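Local coordinates for fanconi-associated nuclease 1 homolog (Pseudomonas aeruginosa, PDB 5Y7Q), which is a bacterial relative of Fanconi-associated nuclease 1 with helix-turn-helix, SAP and VRR-NUC domains, captured here bound to DNA, at residues Gln81-Arg86 / Gly98-Ala103. Sequence-based numbering, arbitrary orientation.
With nucleotides of chain B; nucleotides of chain D.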
loop_
_atom_site.group_PDB
_atom_site.type_symbol
_atom_site.label_atom_id
_atom_site.label_comp_id
_atom_site.label_asym_id
_atom_site.label_seq_id
_atom_site.Cartn_x
_atom_site.Cartn_y
_atom_site.Cartn_z
ATOM N N GLN A 81 -13.579 25.203 17.331
ATOM C CA GLN A 81 -12.510 24.237 17.076
ATOM C C GLN A 81 -13.084 22.841 16.807
ATOM O O GLN A 81 -12.778 22.212 15.783
ATOM C CB GLN A 81 -11.543 24.196 18.263
ATOM C CG GLN A 81 -10.631 25.395 18.399
ATOM C CD GLN A 81 -9.669 25.254 19.566
ATOM O OE1 GLN A 81 -10.039 24.747 20.612
ATOM N NE2 GLN A 81 -8.434 25.712 19.393
ATOM N N ALA A 82 -13.960 22.370 17.707
ATOM C CA ALA A 82 -14.516 21.021 17.612
ATOM C C ALA A 82 -15.287 20.836 16.320
ATOM O O ALA A 82 -15.132 19.822 15.629
ATOM C CB ALA A 82 -15.428 20.739 18.801
ATOM N N LEU A 83 -16.126 21.817 15.978
ATOM C CA LEU A 83 -16.888 21.729 14.743
ATOM C C LEU A 83 -15.961 21.614 13.556
ATOM O O LEU A 83 -16.178 20.776 12.666
ATOM C CB LEU A 83 -17.791 22.937 14.587
ATOM C CG LEU A 83 -18.600 22.802 13.307
ATOM C CD1 LEU A 83 -19.431 21.522 13.400
ATOM C CD2 LEU A 83 -19.478 24.048 13.098
ATOM N N LEU A 84 -14.899 22.419 13.548
ATOM C CA LEU A 84 -13.944 22.342 12.454
ATOM C C LEU A 84 -13.421 20.928 12.301
ATOM O O LEU A 84 -13.497 20.325 11.217
ATOM C CB LEU A 84 -12.779 23.290 12.686
ATOM C CG LEU A 84 -11.986 23.452 11.395
ATOM C CD1 LEU A 84 -12.966 23.794 10.281
ATOM C CD2 LEU A 84 -10.956 24.551 11.543
ATOM N N VAL A 85 -12.899 20.374 13.390
ATOM C CA VAL A 85 -12.248 19.080 13.272
ATOM C C VAL A 85 -13.244 18.040 12.787
ATOM O O VAL A 85 -12.924 17.198 11.921
ATOM C CB VAL A 85 -11.598 18.714 14.610
ATOM C CG1 VAL A 85 -11.074 17.331 14.567
ATOM C CG2 VAL A 85 -10.462 19.692 14.880
ATOM N N ARG A 86 -14.494 18.133 13.262
ATOM C CA ARG A 86 -15.528 17.246 12.743
ATOM C C ARG A 86 -15.660 17.360 11.225
ATOM O O ARG A 86 -15.714 16.345 10.532
ATOM C CB ARG A 86 -16.858 17.531 13.416
ATOM C CG ARG A 86 -16.869 17.180 14.853
ATOM C CD ARG A 86 -16.564 15.743 15.084
ATOM N NE ARG A 86 -17.081 15.381 16.392
ATOM C CZ ARG A 86 -17.186 14.141 16.865
ATOM N NH1 ARG A 86 -16.802 13.119 16.122
ATOM N NH2 ARG A 86 -17.705 13.936 18.079
ATOM N N GLY A 98 -27.996 19.933 9.487
ATOM C CA GLY A 98 -28.625 18.892 10.276
ATOM C C GLY A 98 -27.767 17.656 10.422
ATOM O O GLY A 98 -27.861 16.944 11.428
ATOM N N LYS A 99 -26.924 17.378 9.434
ATOM C CA LYS A 99 -25.988 16.280 9.555
ATOM C C LYS A 99 -24.777 16.638 10.419
ATOM O O LYS A 99 -23.982 15.749 10.748
ATOM C CB LYS A 99 -25.586 15.818 8.152
ATOM C CG LYS A 99 -26.713 15.048 7.451
ATOM C CD LYS A 99 -26.199 14.189 6.298
ATOM C CE LYS A 99 -27.170 13.051 5.959
ATOM N NZ LYS A 99 -26.606 12.076 4.962
ATOM N N LEU A 100 -24.651 17.905 10.815
ATOM C CA LEU A 100 -23.594 18.408 11.681
ATOM C C LEU A 100 -23.996 18.518 13.158
ATOM O O LEU A 100 -23.340 19.244 13.908
ATOM C CB LEU A 100 -23.091 19.742 11.164
ATOM C CG LEU A 100 -22.071 19.556 10.059
ATOM C CD1 LEU A 100 -21.596 20.890 9.567
ATOM C CD2 LEU A 100 -20.909 18.754 10.578
ATOM N N ALA A 101 -25.110 17.920 13.567
ATOM C CA ALA A 101 -25.455 17.852 14.987
ATOM C C ALA A 101 -24.458 17.013 15.809
ATOM O O ALA A 101 -24.125 15.883 15.442
ATOM C CB ALA A 101 -26.862 17.276 15.133
ATOM N N TYR A 102 -23.992 17.577 16.930
ATOM C CA TYR A 102 -23.149 16.909 17.922
ATOM C C TYR A 102 -23.461 17.479 19.303
ATOM O O TYR A 102 -23.720 18.674 19.443
ATOM C CB TYR A 102 -21.643 17.098 17.680
ATOM C CG TYR A 102 -21.117 16.555 16.394
ATOM C CD1 TYR A 102 -21.042 17.362 15.269
ATOM C CD2 TYR A 102 -20.673 15.238 16.300
ATOM C CE1 TYR A 102 -20.564 16.886 14.077
ATOM C CE2 TYR A 102 -20.178 14.740 15.103
ATOM C CZ TYR A 102 -20.127 15.575 13.992
ATOM O OH TYR A 102 -19.652 15.112 12.782
ATOM N N ALA A 103 -23.401 16.630 20.328
ATOM C CA ALA A 103 -23.848 17.064 21.650
ATOM C C ALA A 103 -22.781 17.852 22.414
ATOM O O ALA A 103 -23.117 18.770 23.168
ATOM C CB ALA A 103 -24.311 15.863 22.463
ATOM P P DT B 9 -19.427 11.484 12.873
ATOM O OP1 DT B 9 -20.511 12.392 13.302
ATOM O OP2 DT B 9 -18.096 11.939 12.403
ATOM O "O5'" DT B 9 -19.143 10.477 14.055
ATOM C "C5'" DT B 9 -20.203 9.670 14.533
ATOM C "C4'" DT B 9 -19.711 8.714 15.593
ATOM O "O4'" DT B 9 -19.338 7.460 14.971
ATOM C "C3'" DT B 9 -18.483 9.203 16.370
ATOM O "O3'" DT B 9 -18.687 9.007 17.738
ATOM C "C2'" DT B 9 -17.350 8.325 15.850
ATOM C "C1'" DT B 9 -18.081 7.046 15.456
ATOM N N1 DT B 9 -17.391 6.280 14.364
ATOM C C2 DT B 9 -17.365 4.896 14.403
ATOM O O2 DT B 9 -17.884 4.232 15.293
ATOM N N3 DT B 9 -16.701 4.313 13.354
ATOM C C4 DT B 9 -16.069 4.957 12.298
ATOM O O4 DT B 9 -15.490 4.344 11.400
ATOM C C5 DT B 9 -16.125 6.395 12.331
ATOM C C7 DT B 9 -15.479 7.190 11.248
ATOM C C6 DT B 9 -16.780 6.979 13.341
ATOM P P DG B 10 -17.906 9.897 18.809
ATOM O OP1 DG B 10 -18.912 10.357 19.790
ATOM O OP2 DG B 10 -17.037 10.823 18.065
ATOM O "O5'" DG B 10 -17.035 8.835 19.605
ATOM C "C5'" DG B 10 -17.697 7.781 20.285
ATOM C "C4'" DG B 10 -16.756 6.641 20.510
ATOM O "O4'" DG B 10 -16.462 6.029 19.240
ATOM C "C3'" DG B 10 -15.421 7.061 21.115
ATOM O "O3'" DG B 10 -15.220 6.413 22.348
ATOM C "C2'" DG B 10 -14.369 6.638 20.091
ATOM C "C1'" DG B 10 -15.112 5.659 19.202
ATOM N N9 DG B 10 -14.655 5.731 17.833
ATOM C C8 DG B 10 -14.385 6.868 17.108
ATOM N N7 DG B 10 -13.976 6.629 15.896
ATOM C C5 DG B 10 -13.961 5.239 15.818
ATOM C C6 DG B 10 -13.601 4.386 14.745
ATOM O O6 DG B 10 -13.202 4.703 13.607
ATOM N N1 DG B 10 -13.728 3.035 15.101
ATOM C C2 DG B 10 -14.148 2.577 16.341
ATOM N N2 DG B 10 -14.217 1.251 16.505
ATOM N N3 DG B 10 -14.491 3.365 17.342
ATOM C C4 DG B 10 -14.371 4.678 17.013
ATOM P P DC D 19 -30.752 10.505 5.630
ATOM O OP1 DC D 19 -30.503 11.897 5.188
ATOM O OP2 DC D 19 -32.024 10.111 6.284
ATOM O "O5'" DC D 19 -30.570 9.594 4.338
ATOM C "C5'" DC D 19 -29.316 9.568 3.701
ATOM C "C4'" DC D 19 -29.383 8.770 2.423
ATOM O "O4'" DC D 19 -29.302 7.350 2.708
ATOM C "C3'" DC D 19 -30.648 8.963 1.606
ATOM O "O3'" DC D 19 -30.296 8.928 0.245
ATOM C "C2'" DC D 19 -31.492 7.752 2.002
ATOM C "C1'" DC D 19 -30.426 6.686 2.172
ATOM N N1 DC D 19 -30.790 5.628 3.120
ATOM C C2 DC D 19 -30.244 4.362 2.958
ATOM O O2 DC D 19 -29.496 4.164 2.000
ATOM N N3 DC D 19 -30.552 3.394 3.848
ATOM C C4 DC D 19 -31.370 3.668 4.868
ATOM N N4 DC D 19 -31.659 2.683 5.724
ATOM C C5 DC D 19 -31.929 4.967 5.054
ATOM C C6 DC D 19 -31.610 5.909 4.168
#
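Arg86, on helix 78-89, lies across one face of the Tyr102 ring, in the loop between strand 94-96 and helix 108-118. The guanidinium lies over one face of the ring, the two planes 15° apart, with Arg86 NE 3.4 Å from Tyr102 CE2, toward the rim. A CH-pi contact extends it, Arg86 CG sitting 3.9 Å from the ring centroid. The arginine chain bends at CB-CG (chi2 -59°), which keeps its aliphatic part and its guanidinium on the same ring face. The apolar component is small: Leu83 CD1 meets Leu100 CD2 at 4.2 Å, and that same Leu100 methyl abuts the tyrosine edge. Polar bonds run to successive phosphates of chain B. Arg86 NH1 (3.0 Å) and NH2 (3.2 Å) both donate to OP2 of DG10, which lies at the guanidinium edge, while Tyr102 OH donates to OP1 of DT9 at 2.9 Å. Within the protein, Glu104 forms a salt bridge with Arg86 NH2, and Arg90 NH1 is hydrogen-bonded to Tyr102 OH. Packed face to face, arginine and tyrosine thus bind adjacent backbone phosphates without touching a base, consistent with sequence-independent DNA binding by this part of the helix-turn-helix domain.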